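Local coordinates for protein importin-95 (Chaetomium thermophilum, PDB 4XRI) that serves as a flexible HEAT-repeat transport receptor of the importin-beta family, which carries cargo proteins into the nucleus and probably binds a small GTPase, at residues Thr93-Glu96 with Thr97-Val101; Ala116-Ala119 with Ala120-Ile124; Gly151-His154 with Gln155-Ser159; His181-Ala184 with Ile185-Val189; Ala240-Ser243 with Arg244-Gln247. The protein carries 2 engineered substitutions. One frame throughout, in Å; residues are numbered along the deposited sequence.

Overall arrangement
All five contacts are local, joining residues three to five apart, within a helix or across its start, in the N-terminal part of an almost purely helical HEAT-repeat solenoid. They follow one another along the chain: interaction 1 begins helix 95-108, interaction 2 lies in helix 114-131, interaction 3 begins helix 153-168, interaction 4 begins helix 182-193 and interaction 5 begins helix 243-260. Their centres are spread along the solenoid, from about 17 Å between interactions 1 and 2 to about 41 Å between interactions 1 and 5. Interactions 2 and 3 touch, Ala-121 CB lying 3.7 Å from Ala-158 O. Four of the five illustrate how helix starts are built in a solenoid of stacked helices.

Interaction 1 (Thr93-Glu96 with Thr97-Val101); sequences TDQE and TRTRV. With SO4 (sulfate ion), chain F.
Arg-98 folds back over the start of its own helix in the importin-beta N-terminal domain of the HEAT-repeat solenoid, and its guanidinium lies between Thr-93 and Gln-95. The bend at chi3 (-59°) turns the group toward the N-terminus, where NH2 donates to Thr-93 OG1 at 3.0 Å within the guanidinium plane. The other terminal nitrogen, NH1, donates to Gln-95 OE1 at 2.9 Å. The amide and guanidinium planes stand nearly perpendicular, 87° apart, and NH1 approaches OE1 from above the carbonyl plane. Asp-94 O and Gln-95 CA sit against one guanidinium face near its rim. A sulfate ion, probably from the crystallisation liquor, takes bonds from NH1 and NH2 through O4 and from Gln-95 N through O3, as helix starts often receive anions. Asp-94 is the N-cap: its OD2 accepts weakly from Thr-97 N, while the 2.4 Å between OD1 and Thr-97 OG1 is doubtfully short. One turn on, Thr-99 N and OG1 grip Gln-95 O from opposite faces of its plane, the hydroxyl at 2.8 Å from that oxygen. Thr-93 OG1 is also bonded to Trp-89 O of helix 79-91. Helix 42-54 packs on Thr-93, Asp-94 and Thr-97, and helix 114-131 meets Arg-98 through Glu-131.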
loop_
_atom_site.group_PDB
_atom_site.type_symbol
_atom_site.label_atom_id
_atom_site.label_comp_id
_atom_site.label_asym_id
_atom_site.label_seq_id
_atom_site.Cartn_x
_atom_site.Cartn_y
_atom_site.Cartn_z
ATOM N N THR A 93 -13.326 -38.526 3.541
ATOM C CA THR A 93 -14.293 -38.909 4.558
ATOM C C THR A 93 -15.306 -39.871 3.952
ATOM O O THR A 93 -15.371 -40.030 2.734
ATOM C CB THR A 93 -15.038 -37.691 5.138
ATOM O OG1 THR A 93 -15.802 -37.064 4.101
ATOM C CG2 THR A 93 -14.059 -36.689 5.721
ATOM N N ASP A 94 -16.085 -40.519 4.807
ATOM C CA ASP A 94 -17.227 -41.294 4.351
ATOM C C ASP A 94 -18.487 -40.468 4.565
ATOM O O ASP A 94 -18.445 -39.425 5.217
ATOM C CB ASP A 94 -17.317 -42.633 5.085
ATOM C CG ASP A 94 -17.295 -42.477 6.589
ATOM O OD1 ASP A 94 -16.384 -41.796 7.101
ATOM O OD2 ASP A 94 -18.191 -43.035 7.255
ATOM N N GLN A 95 -19.604 -40.929 4.016
ATOM C CA GLN A 95 -20.856 -40.194 4.138
ATOM C C GLN A 95 -21.368 -40.225 5.575
ATOM O O GLN A 95 -21.976 -39.264 6.045
ATOM C CB GLN A 95 -21.912 -40.758 3.188
ATOM C CG GLN A 95 -23.234 -40.006 3.216
ATOM C CD GLN A 95 -23.081 -38.542 2.847
ATOM O OE1 GLN A 95 -22.882 -38.199 1.683
ATOM N NE2 GLN A 95 -23.168 -37.668 3.844
ATOM N N GLU A 96 -21.110 -41.328 6.269
ATOM C CA GLU A 96 -21.540 -41.472 7.657
ATOM C C GLU A 96 -20.881 -40.423 8.549
ATOM O O GLU A 96 -21.539 -39.816 9.395
ATOM C CB GLU A 96 -21.228 -42.877 8.177
ATOM C CG GLU A 96 -21.669 -43.110 9.612
ATOM C CD GLU A 96 -21.348 -44.507 10.108
ATOM O OE1 GLU A 96 -21.070 -45.394 9.271
ATOM O OE2 GLU A 96 -21.370 -44.717 11.339
ATOM N N THR A 97 -19.584 -40.210 8.350
ATOM C CA THR A 97 -18.843 -39.220 9.124
ATOM C C THR A 97 -19.332 -37.811 8.813
ATOM O O THR A 97 -19.543 -37.002 9.720
ATOM C CB THR A 97 -17.330 -39.299 8.851
ATOM O OG1 THR A 97 -16.852 -40.610 9.174
ATOM C CG2 THR A 97 -16.579 -38.271 9.687
ATOM N N ARG A 98 -19.514 -37.522 7.527
ATOM C CA ARG A 98 -19.992 -36.211 7.099
ATOM C C ARG A 98 -21.374 -35.906 7.664
ATOM O O ARG A 98 -21.618 -34.810 8.166
ATOM C CB ARG A 98 -20.024 -36.116 5.574
ATOM C CG ARG A 98 -18.655 -36.108 4.930
ATOM C CD ARG A 98 -18.726 -35.700 3.467
ATOM N NE ARG A 98 -19.570 -36.595 2.681
ATOM C CZ ARG A 98 -19.134 -37.696 2.079
ATOM N NH1 ARG A 98 -19.974 -38.450 1.383
ATOM N NH2 ARG A 98 -17.857 -38.043 2.173
ATOM N N THR A 99 -22.271 -36.884 7.576
ATOM C CA THR A 99 -23.622 -36.739 8.104
ATOM C C THR A 99 -23.594 -36.480 9.605
ATOM O O THR A 99 -24.351 -35.659 10.123
ATOM C CB THR A 99 -24.475 -37.991 7.817
ATOM O OG1 THR A 99 -24.529 -38.217 6.403
ATOM C CG2 THR A 99 -25.891 -37.812 8.351
ATOM N N ARG A 100 -22.703 -37.181 10.296
ATOM C CA ARG A 100 -22.570 -37.048 11.739
ATOM C C ARG A 100 -22.043 -35.670 12.128
ATOM O O ARG A 100 -22.574 -35.027 13.036
ATOM C CB ARG A 100 -21.648 -38.135 12.287
ATOM C CG ARG A 100 -21.504 -38.125 13.794
ATOM C CD ARG A 100 -22.814 -38.441 14.483
ATOM N NE ARG A 100 -22.660 -38.488 15.935
ATOM C CZ ARG A 100 -23.674 -38.512 16.794
ATOM N NH1 ARG A 100 -23.439 -38.554 18.098
ATOM N NH2 ARG A 100 -24.923 -38.487 16.350
ATOM N N VAL A 101 -20.993 -35.226 11.444
ATOM C CA VAL A 101 -20.402 -33.917 11.704
ATOM C C VAL A 101 -21.409 -32.808 11.427
ATOM O O VAL A 101 -21.565 -31.881 12.224
ATOM C CB VAL A 101 -19.138 -33.685 10.848
ATOM C CG1 VAL A 101 -18.673 -32.237 10.955
ATOM C CG2 VAL A 101 -18.030 -34.634 11.275
HETATM S S SO4 F . -18.718 -41.951 0.592
HETATM O O1 SO4 F . -19.524 -41.542 -0.555
HETATM O O2 SO4 F . -17.607 -42.783 0.139
HETATM O O3 SO4 F . -19.547 -42.712 1.525
HETATM O O4 SO4 F . -18.191 -40.764 1.260
HETATM O O HOH W 1 -22.387 -34.812 2.811
#

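Interaction 2 (Ala116-Ala119 with Ala120-Ile124); sequences AGQA and AAQVI
The flat amides of Gln-118 and Gln-122, their planes turned 70° apart, meet on consecutive turns of helix 114-131 in the HEAT-repeat solenoid, an N-H of Gln-122 pointing at the Gln-118 oxygen. Gln-122 NE2 gives this hydrogen to Gln-118 OE1 at 2.8 Å. The oxygen lies in the donor's own amide plane, and the donor falls in the carbonyl plane of Gln-118, on a lone pair. Phe-165 of helix 153-168 touches both glutamines, and Ile-68 and Lys-71 of helix 60-72 touch Gln-122. Gln-118 can reach its partner because CG swings away from the backbone N (chi1 -162°) and the chain then bends at chi2. With a leucine at Gln-118, the acceptor disappears and the Gln-122 amide would probably be set free to turn, its N-H without this mate. Behind the amides the helix is made of small residues: Ala-120 N bonds Ala-116 O at 2.9 Å, and Ala-121 N bonds Gly-117 O. Such short side chains probably allow the close approach of adjoining helices, Ala-162 against Ala-121 and Thr-108 against Ala-120. One turn on from Ala-119, Val-123 CG2 rests 3.3 Å from Ala-119 O.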
loop_
_atom_site.group_PDB
_atom_site.type_symbol
_atom_site.label_atom_id
_atom_site.label_comp_id
_atom_site.label_asym_id
_atom_site.label_seq_id
_atom_site.Cartn_x
_atom_site.Cartn_y
_atom_site.Cartn_z
ATOM N N ALA A 116 -19.626 -21.752 21.950
ATOM C CA ALA A 116 -19.849 -23.003 21.236
ATOM C C ALA A 116 -20.748 -22.767 20.028
ATOM O O ALA A 116 -20.497 -23.290 18.942
ATOM C CB ALA A 116 -20.458 -24.044 22.159
ATOM N N GLY A 117 -21.794 -21.972 20.229
ATOM C CA GLY A 117 -22.722 -21.645 19.162
ATOM C C GLY A 117 -22.047 -20.918 18.018
ATOM O O GLY A 117 -22.280 -21.226 16.849
ATOM N N GLN A 118 -21.204 -19.948 18.359
ATOM C CA GLN A 118 -20.457 -19.188 17.360
ATOM C C GLN A 118 -19.534 -20.105 16.572
ATOM O O GLN A 118 -19.471 -20.033 15.345
ATOM C CB GLN A 118 -19.643 -18.072 18.022
ATOM C CG GLN A 118 -19.188 -16.971 17.077
ATOM C CD GLN A 118 -17.917 -17.318 16.325
ATOM O OE1 GLN A 118 -17.205 -18.259 16.679
ATOM N NE2 GLN A 118 -17.627 -16.554 15.276
ATOM N N ALA A 119 -18.816 -20.962 17.294
ATOM C CA ALA A 119 -17.885 -21.905 16.681
ATOM C C ALA A 119 -18.606 -22.846 15.725
ATOM O O ALA A 119 -18.109 -23.138 14.636
ATOM C CB ALA A 119 -17.156 -22.698 17.751
ATOM N N ALA A 120 -19.785 -23.306 16.133
ATOM C CA ALA A 120 -20.599 -24.182 15.298
ATOM C C ALA A 120 -21.026 -23.466 14.018
ATOM O O ALA A 120 -21.106 -24.074 12.950
ATOM C CB ALA A 120 -21.814 -24.668 16.066
ATOM N N ALA A 121 -21.300 -22.170 14.138
ATOM C CA ALA A 121 -21.665 -21.355 12.982
ATOM C C ALA A 121 -20.520 -21.296 11.979
ATOM O O ALA A 121 -20.737 -21.352 10.768
ATOM C CB ALA A 121 -22.061 -19.951 13.419
ATOM N N GLN A 122 -19.298 -21.191 12.495
ATOM C CA GLN A 122 -18.104 -21.203 11.654
ATOM C C GLN A 122 -17.957 -22.535 10.927
ATOM O O GLN A 122 -17.674 -22.572 9.730
ATOM C CB GLN A 122 -16.849 -20.924 12.485
ATOM C CG GLN A 122 -16.726 -19.495 12.971
ATOM C CD GLN A 122 -15.338 -19.185 13.505
ATOM O OE1 GLN A 122 -14.340 -19.340 12.801
ATOM N NE2 GLN A 122 -15.269 -18.763 14.763
ATOM N N VAL A 123 -18.158 -23.623 11.662
ATOM C CA VAL A 123 -18.068 -24.963 11.098
ATOM C C VAL A 123 -19.065 -25.146 9.960
ATOM O O VAL A 123 -18.712 -25.616 8.876
ATOM C CB VAL A 123 -18.322 -26.044 12.171
ATOM C CG1 VAL A 123 -18.401 -27.418 11.528
ATOM C CG2 VAL A 123 -17.236 -26.002 13.232
ATOM N N ILE A 124 -20.309 -24.758 10.217
ATOM C CA ILE A 124 -21.389 -24.894 9.246
ATOM C C ILE A 124 -21.111 -24.107 7.965
ATOM O O ILE A 124 -21.358 -24.594 6.860
ATOM C CB ILE A 124 -22.726 -24.443 9.861
ATOM C CG1 ILE A 124 -23.230 -25.514 10.830
ATOM C CG2 ILE A 124 -23.764 -24.168 8.779
ATOM C CD1 ILE A 124 -24.402 -25.083 11.663
#

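Interaction 3 (Gly151-His154 with Gln155-Ser159); sequences GGQH and QKQAS. With SO4 (sulfate ion), chain I.
Helix 153-168 of the HEAT-repeat solenoid starts here with Gly-152 as its N-cap, and Gln-153 and His-154 in the first turn both meet Gln-157 in the next. A glycine cap has no side chain to take up helix N-H groups. A separate link runs through a water, which accepts from Gly-152 N and donates to Gln-155 OE1. The same oxygen lies 3.3 Å from Gly-151 CA, where a CB would collide with it as Gln-155 is now placed. Lys-156 runs extended past Gly-151 O, its CE 3.5 Å from that oxygen, toward a long, weak ion pair with Glu-197.

The amide of Gln-157 serves two neighbours with one atom. Its OE1 accepts from Gln-153 NE2 at 3.0 Å; the donor stands above the Gln-157 carbonyl plane, although the bond leaves within the plane of its own amide. OE1 also lies 3.5 Å above the centre of the His-154 ring, the ring and amide planes being 53° apart. With CG anti to its carbonyl carbon (chi1 -84°), His-154 runs alongside Gln-157 in the same direction. Gln-153 OE1 accepts from Asn-199 ND2.

At the ring edge, His-154 NE2 donates at 2.9 Å to O1 of a sulfate, probably from the crystallisation liquor, and weakly to its O3; Ser-114 OG binds the same ion. With this ion bound at the edge and a carbonyl oxygen over one face, the imidazole would probably be shifted toward its protonated, positively charged form.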
loop_
_atom_site.group_PDB
_atom_site.type_symbol
_atom_site.label_atom_id
_atom_site.label_comp_id
_atom_site.label_asym_id
_atom_site.label_seq_id
_atom_site.Cartn_x
_atom_site.Cartn_y
_atom_site.Cartn_z
ATOM N N GLY A 151 -36.402 -20.380 16.530
ATOM C CA GLY A 151 -35.575 -20.965 17.568
ATOM C C GLY A 151 -35.645 -20.267 18.915
ATOM O O GLY A 151 -36.227 -19.188 19.050
ATOM N N GLY A 152 -35.046 -20.895 19.922
ATOM C CA GLY A 152 -34.799 -20.235 21.188
ATOM C C GLY A 152 -33.774 -19.149 20.934
ATOM O O GLY A 152 -33.200 -19.093 19.846
ATOM N N GLN A 153 -33.531 -18.298 21.926
ATOM C CA GLN A 153 -32.660 -17.138 21.743
ATOM C C GLN A 153 -31.328 -17.476 21.078
ATOM O O GLN A 153 -30.981 -16.904 20.044
ATOM C CB GLN A 153 -32.386 -16.456 23.081
ATOM C CG GLN A 153 -31.360 -15.346 22.975
ATOM C CD GLN A 153 -30.982 -14.770 24.318
ATOM O OE1 GLN A 153 -31.845 -14.435 25.129
ATOM N NE2 GLN A 153 -29.683 -14.654 24.565
ATOM N N HIS A 154 -30.593 -18.414 21.665
ATOM C CA HIS A 154 -29.260 -18.746 21.176
ATOM C C HIS A 154 -29.279 -19.457 19.827
ATOM O O HIS A 154 -28.394 -19.229 19.001
ATOM C CB HIS A 154 -28.506 -19.592 22.202
ATOM C CG HIS A 154 -27.838 -18.786 23.269
ATOM N ND1 HIS A 154 -28.530 -18.230 24.330
ATOM C CD2 HIS A 154 -26.546 -18.423 23.442
ATOM C CE1 HIS A 154 -27.693 -17.571 25.103
ATOM N NE2 HIS A 154 -26.476 -17.671 24.587
ATOM N N GLN A 155 -30.276 -20.308 19.594
ATOM C CA GLN A 155 -30.388 -20.947 18.290
ATOM C C GLN A 155 -30.632 -19.890 17.221
ATOM O O GLN A 155 -30.118 -19.995 16.111
ATOM C CB GLN A 155 -31.504 -21.995 18.255
ATOM C CG GLN A 155 -31.615 -22.668 16.887
ATOM C CD GLN A 155 -32.570 -23.842 16.858
ATOM O OE1 GLN A 155 -33.723 -23.738 17.275
ATOM N NE2 GLN A 155 -32.091 -24.973 16.353
ATOM N N LYS A 156 -31.420 -18.874 17.562
ATOM C CA LYS A 156 -31.653 -17.754 16.656
ATOM C C LYS A 156 -30.360 -16.998 16.376
ATOM O O LYS A 156 -29.989 -16.798 15.220
ATOM C CB LYS A 156 -32.699 -16.798 17.230
ATOM C CG LYS A 156 -34.135 -17.211 16.987
ATOM C CD LYS A 156 -35.085 -16.078 17.348
ATOM C CE LYS A 156 -36.510 -16.385 16.930
ATOM N NZ LYS A 156 -37.385 -15.185 17.036
ATOM N N GLN A 157 -29.690 -16.578 17.447
ATOM C CA GLN A 157 -28.419 -15.865 17.357
ATOM C C GLN A 157 -27.423 -16.568 16.446
ATOM O O GLN A 157 -26.908 -15.978 15.493
ATOM C CB GLN A 157 -27.790 -15.710 18.743
ATOM C CG GLN A 157 -28.515 -14.806 19.714
ATOM C CD GLN A 157 -27.818 -14.757 21.062
ATOM O OE1 GLN A 157 -28.250 -15.395 22.021
ATOM N NE2 GLN A 157 -26.722 -14.010 21.136
ATOM N N ALA A 158 -27.162 -17.835 16.754
ATOM C CA ALA A 158 -26.132 -18.615 16.080
ATOM C C ALA A 158 -26.493 -18.920 14.630
ATOM O O ALA A 158 -25.620 -18.970 13.764
ATOM C CB ALA A 158 -25.874 -19.910 16.842
ATOM N N SER A 159 -27.778 -19.126 14.370
ATOM C CA SER A 159 -28.235 -19.428 13.019
ATOM C C SER A 159 -28.183 -18.183 12.145
ATOM O O SER A 159 -27.855 -18.259 10.963
ATOM C CB SER A 159 -29.650 -20.003 13.039
ATOM O OG SER A 159 -29.685 -21.192 13.805
HETATM S S SO4 I . -24.934 -15.611 27.103
HETATM O O1 SO4 I . -24.636 -16.997 26.752
HETATM O O2 SO4 I . -23.682 -14.886 27.306
HETATM O O3 SO4 I . -25.691 -14.984 26.022
HETATM O O4 SO4 I . -25.724 -15.579 28.330
HETATM O O HOH W 2 -34.712 -23.621 19.603
#

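Interaction 4 (His181-Ala184 with Ile185-Val189); sequences HSNA and ILTAV
Ile-185 turns its CG1-CD1 arm back on His-181, making the packed side of the first turn of helix 182-193, a helix of the HEAT-repeat solenoid. CD1 lies 3.7 Å from His-181 CB, and CG1 sits closer still to His-181 O, at 3.2 Å. That arm is directed backward because CG1 is anti to the carbonyl carbon (chi1 -68°). Met-141 and Val-145 of helix 140-150, Ile-163 and Cys-167 of helix 153-168 and Phe-216 of helix 214-217 touch Ile-185. Leu-186 is buried beside it against Tyr-229 and Ile-230 of helix 224-238. The ring of His-181 leads away from the packed arm, and its ND1 bonds a glycerol, probably from the crystallisation liquor.

The looser side carries Asn-183, which is exposed, and Thr-187 one turn later. Here polar groups meet instead of hydrocarbon, and Asn-183 ND2 has a weak bond to a glycerol. A valine at Thr-187 fills similar volume but lacks the hydroxyl, so Asn-183 O would probably lose one of its two donors and keep the backbone bond. Those donors come from opposite faces of the carbonyl plane: Thr-187 N at 2.8 Å from Asn-183 O, and Thr-187 OG1 at 2.8 Å from the same oxygen.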
loop_
_atom_site.group_PDB
_atom_site.type_symbol
_atom_site.label_atom_id
_atom_site.label_comp_id
_atom_site.label_asym_id
_atom_site.label_seq_id
_atom_site.Cartn_x
_atom_site.Cartn_y
_atom_site.Cartn_z
ATOM N N HIS A 181 -32.930 -18.740 -2.235
ATOM C CA HIS A 181 -33.282 -18.503 -0.837
ATOM C C HIS A 181 -33.228 -17.026 -0.462
ATOM O O HIS A 181 -33.379 -16.672 0.706
ATOM C CB HIS A 181 -32.350 -19.284 0.093
ATOM C CG HIS A 181 -32.479 -20.770 -0.019
ATOM N ND1 HIS A 181 -33.500 -21.476 0.580
ATOM C CD2 HIS A 181 -31.705 -21.687 -0.646
ATOM C CE1 HIS A 181 -33.356 -22.763 0.319
ATOM N NE2 HIS A 181 -32.274 -22.918 -0.424
ATOM N N SER A 182 -33.019 -16.173 -1.459
ATOM C CA SER A 182 -32.703 -14.765 -1.228
ATOM C C SER A 182 -33.724 -14.030 -0.363
ATOM O O SER A 182 -33.359 -13.404 0.631
ATOM C CB SER A 182 -32.559 -14.040 -2.565
ATOM O OG SER A 182 -32.068 -12.725 -2.379
ATOM N N ASN A 183 -34.997 -14.106 -0.736
ATOM C CA ASN A 183 -36.031 -13.379 -0.011
ATOM C C ASN A 183 -36.285 -13.963 1.372
ATOM O O ASN A 183 -36.547 -13.229 2.327
ATOM C CB ASN A 183 -37.335 -13.358 -0.804
ATOM C CG ASN A 183 -38.390 -12.481 -0.157
ATOM O OD1 ASN A 183 -39.269 -12.966 0.556
ATOM N ND2 ASN A 183 -38.302 -11.178 -0.398
ATOM N N ALA A 184 -36.208 -15.286 1.472
ATOM C CA ALA A 184 -36.414 -15.973 2.742
ATOM C C ALA A 184 -35.334 -15.582 3.744
ATOM O O ALA A 184 -35.618 -15.334 4.917
ATOM C CB ALA A 184 -36.426 -17.479 2.538
ATOM N N ILE A 185 -34.095 -15.528 3.267
ATOM C CA ILE A 185 -32.963 -15.134 4.095
ATOM C C ILE A 185 -33.075 -13.674 4.523
ATOM O O ILE A 185 -32.906 -13.345 5.698
ATOM C CB ILE A 185 -31.635 -15.352 3.355
ATOM C CG1 ILE A 185 -31.372 -16.846 3.174
ATOM C CG2 ILE A 185 -30.491 -14.701 4.111
ATOM C CD1 ILE A 185 -30.188 -17.148 2.283
ATOM N N LEU A 186 -33.369 -12.804 3.561
ATOM C CA LEU A 186 -33.504 -11.377 3.828
ATOM C C LEU A 186 -34.624 -11.105 4.826
ATOM O O LEU A 186 -34.480 -10.278 5.728
ATOM C CB LEU A 186 -33.763 -10.608 2.532
ATOM C CG LEU A 186 -33.987 -9.103 2.701
ATOM C CD1 LEU A 186 -32.766 -8.453 3.335
ATOM C CD2 LEU A 186 -34.322 -8.449 1.367
ATOM N N THR A 187 -35.738 -11.809 4.660
ATOM C CA THR A 187 -36.875 -11.658 5.558
ATOM C C THR A 187 -36.494 -12.065 6.978
ATOM O O THR A 187 -36.854 -11.394 7.946
ATOM C CB THR A 187 -38.082 -12.495 5.088
ATOM O OG1 THR A 187 -38.564 -11.983 3.839
ATOM C CG2 THR A 187 -39.204 -12.442 6.110
ATOM N N ALA A 188 -35.744 -13.156 7.089
ATOM C CA ALA A 188 -35.348 -13.690 8.388
ATOM C C ALA A 188 -34.437 -12.728 9.149
ATOM O O ALA A 188 -34.619 -12.514 10.349
ATOM C CB ALA A 188 -34.661 -15.039 8.219
ATOM N N VAL A 189 -33.460 -12.146 8.457
ATOM C CA VAL A 189 -32.492 -11.278 9.120
ATOM C C VAL A 189 -33.092 -9.909 9.447
ATOM O O VAL A 189 -32.783 -9.326 10.487
ATOM C CB VAL A 189 -31.207 -11.097 8.271
ATOM C CG1 VAL A 189 -30.608 -12.457 7.933
ATOM C CG2 VAL A 189 -31.473 -10.302 7.007
#

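Interaction 5 (Ala240-Ser243 with Arg244-Gln247); sequences AQDS and RIQQ. With SO4 (sulfate ion), chain D.
Asp-242 meets Ile-245 where the backbone passes from extended (psi 128° at Asp-242) to helical (psi -43° at Ser-243), at the start of helix 243-260 in the HEAT-repeat solenoid. This is an N-cap: the aspartate side chain takes up an N-H of the first turn, which lacks the carbonyl partner four residues back that a helix interior provides. CG stands anti to the Asp-242 N (chi1 -177°), which carries the carboxylate forward to Ile-245 N. OD2 accepts from Ile-245 N at 3.0 Å, using its anti lone pair, the one away from OD1. The negative charge probably also suits the positive end of the helix dipole.

The same two residues also touch through their carbons. Asp-242 CB lies 3.7 Å from Ile-245 CG1, the two side chains crossing at about a right angle, and the other branch of the isoleucine, CG2, touches Ala-240 CB at 3.7 Å. Asn-200 and Arg-203 of helix 200-212 also lie against Ile-245, and Arg-203 binds a sulfate, probably from the crystallisation liquor, that Gln-241 N holds only weakly. Gln-246 lays its CG 3.3 Å from Ala-240 O, while its NE2 passes on to Thr-238 O at the end of the preceding helix.

Across the first turn, Ser-243 O accepts from Gln-247 N. The serine hydroxyl is also bonded to Asp-284 OD2, and from the Gln-247 amide, whose plane contains the bond, NE2 donates to Ser-243 OG at 2.9 Å.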
loop_
_atom_site.group_PDB
_atom_site.type_symbol
_atom_site.label_atom_id
_atom_site.label_comp_id
_atom_site.label_asym_id
_atom_site.label_seq_id
_atom_site.Cartn_x
_atom_site.Cartn_y
_atom_site.Cartn_z
ATOM N N ALA A 240 -31.650 2.424 18.526
ATOM C CA ALA A 240 -31.998 1.455 19.554
ATOM C C ALA A 240 -31.338 1.834 20.873
ATOM O O ALA A 240 -30.249 2.409 20.893
ATOM C CB ALA A 240 -31.587 0.057 19.130
ATOM N N GLN A 241 -32.004 1.512 21.977
ATOM C CA GLN A 241 -31.505 1.864 23.300
ATOM C C GLN A 241 -30.226 1.095 23.622
ATOM O O GLN A 241 -29.331 1.607 24.294
ATOM C CB GLN A 241 -32.578 1.592 24.356
ATOM C CG GLN A 241 -32.491 2.473 25.588
ATOM C CD GLN A 241 -33.824 2.587 26.303
ATOM O OE1 GLN A 241 -34.861 2.193 25.769
ATOM N NE2 GLN A 241 -33.803 3.128 27.515
ATOM N N ASP A 242 -30.144 -0.131 23.118
ATOM C CA ASP A 242 -28.993 -0.993 23.354
ATOM C C ASP A 242 -27.788 -0.556 22.521
ATOM O O ASP A 242 -27.885 -0.398 21.305
ATOM C CB ASP A 242 -29.351 -2.447 23.043
ATOM C CG ASP A 242 -28.213 -3.402 23.330
ATOM O OD1 ASP A 242 -28.127 -3.902 24.470
ATOM O OD2 ASP A 242 -27.404 -3.654 22.413
ATOM N N SER A 243 -26.654 -0.372 23.191
ATOM C CA SER A 243 -25.431 0.100 22.549
ATOM C C SER A 243 -24.919 -0.842 21.464
ATOM O O SER A 243 -24.494 -0.396 20.396
ATOM C CB SER A 243 -24.338 0.311 23.597
ATOM O OG SER A 243 -23.053 0.304 23.000
ATOM N N ARG A 244 -24.947 -2.140 21.747
ATOM C CA ARG A 244 -24.474 -3.144 20.799
ATOM C C ARG A 244 -25.268 -3.105 19.499
ATOM O O ARG A 244 -24.696 -3.195 18.413
ATOM C CB ARG A 244 -24.545 -4.542 21.421
ATOM C CG ARG A 244 -23.429 -4.828 22.409
ATOM C CD ARG A 244 -22.120 -5.080 21.683
ATOM N NE ARG A 244 -20.965 -4.697 22.488
ATOM C CZ ARG A 244 -19.703 -4.892 22.121
ATOM N NH1 ARG A 244 -18.713 -4.505 22.915
ATOM N NH2 ARG A 244 -19.430 -5.477 20.962
ATOM N N ILE A 245 -26.586 -2.970 19.616
ATOM C CA ILE A 245 -27.461 -2.915 18.449
ATOM C C ILE A 245 -27.141 -1.692 17.594
ATOM O O ILE A 245 -27.073 -1.781 16.366
ATOM C CB ILE A 245 -28.944 -2.884 18.859
ATOM C CG1 ILE A 245 -29.288 -4.114 19.701
ATOM C CG2 ILE A 245 -29.839 -2.807 17.631
ATOM C CD1 ILE A 245 -30.756 -4.217 20.052
ATOM N N GLN A 246 -26.945 -0.555 18.259
ATOM C CA GLN A 246 -26.521 0.674 17.596
ATOM C C GLN A 246 -25.248 0.455 16.790
ATOM O O GLN A 246 -25.169 0.830 15.619
ATOM C CB GLN A 246 -26.289 1.793 18.616
ATOM C CG GLN A 246 -27.528 2.580 18.993
ATOM C CD GLN A 246 -27.186 3.939 19.578
ATOM O OE1 GLN A 246 -26.514 4.036 20.604
ATOM N NE2 GLN A 246 -27.637 4.997 18.917
ATOM N N GLN A 247 -24.258 -0.155 17.435
ATOM C CA GLN A 247 -22.970 -0.435 16.807
ATOM C C GLN A 247 -23.117 -1.285 15.553
ATOM O O GLN A 247 -22.530 -0.980 14.517
ATOM C CB GLN A 247 -22.034 -1.134 17.796
ATOM C CG GLN A 247 -21.615 -0.272 18.967
ATOM C CD GLN A 247 -20.737 -1.019 19.951
ATOM O OE1 GLN A 247 -19.783 -1.691 19.561
ATOM N NE2 GLN A 247 -21.065 -0.915 21.234
HETATM S S SO4 D . -35.793 -0.010 20.704
HETATM O O1 SO4 D . -35.120 -1.175 21.265
HETATM O O2 SO4 D . -35.519 0.070 19.272
HETATM O O3 SO4 D . -37.232 -0.125 20.919
HETATM O O4 SO4 D . -35.301 1.193 21.367
#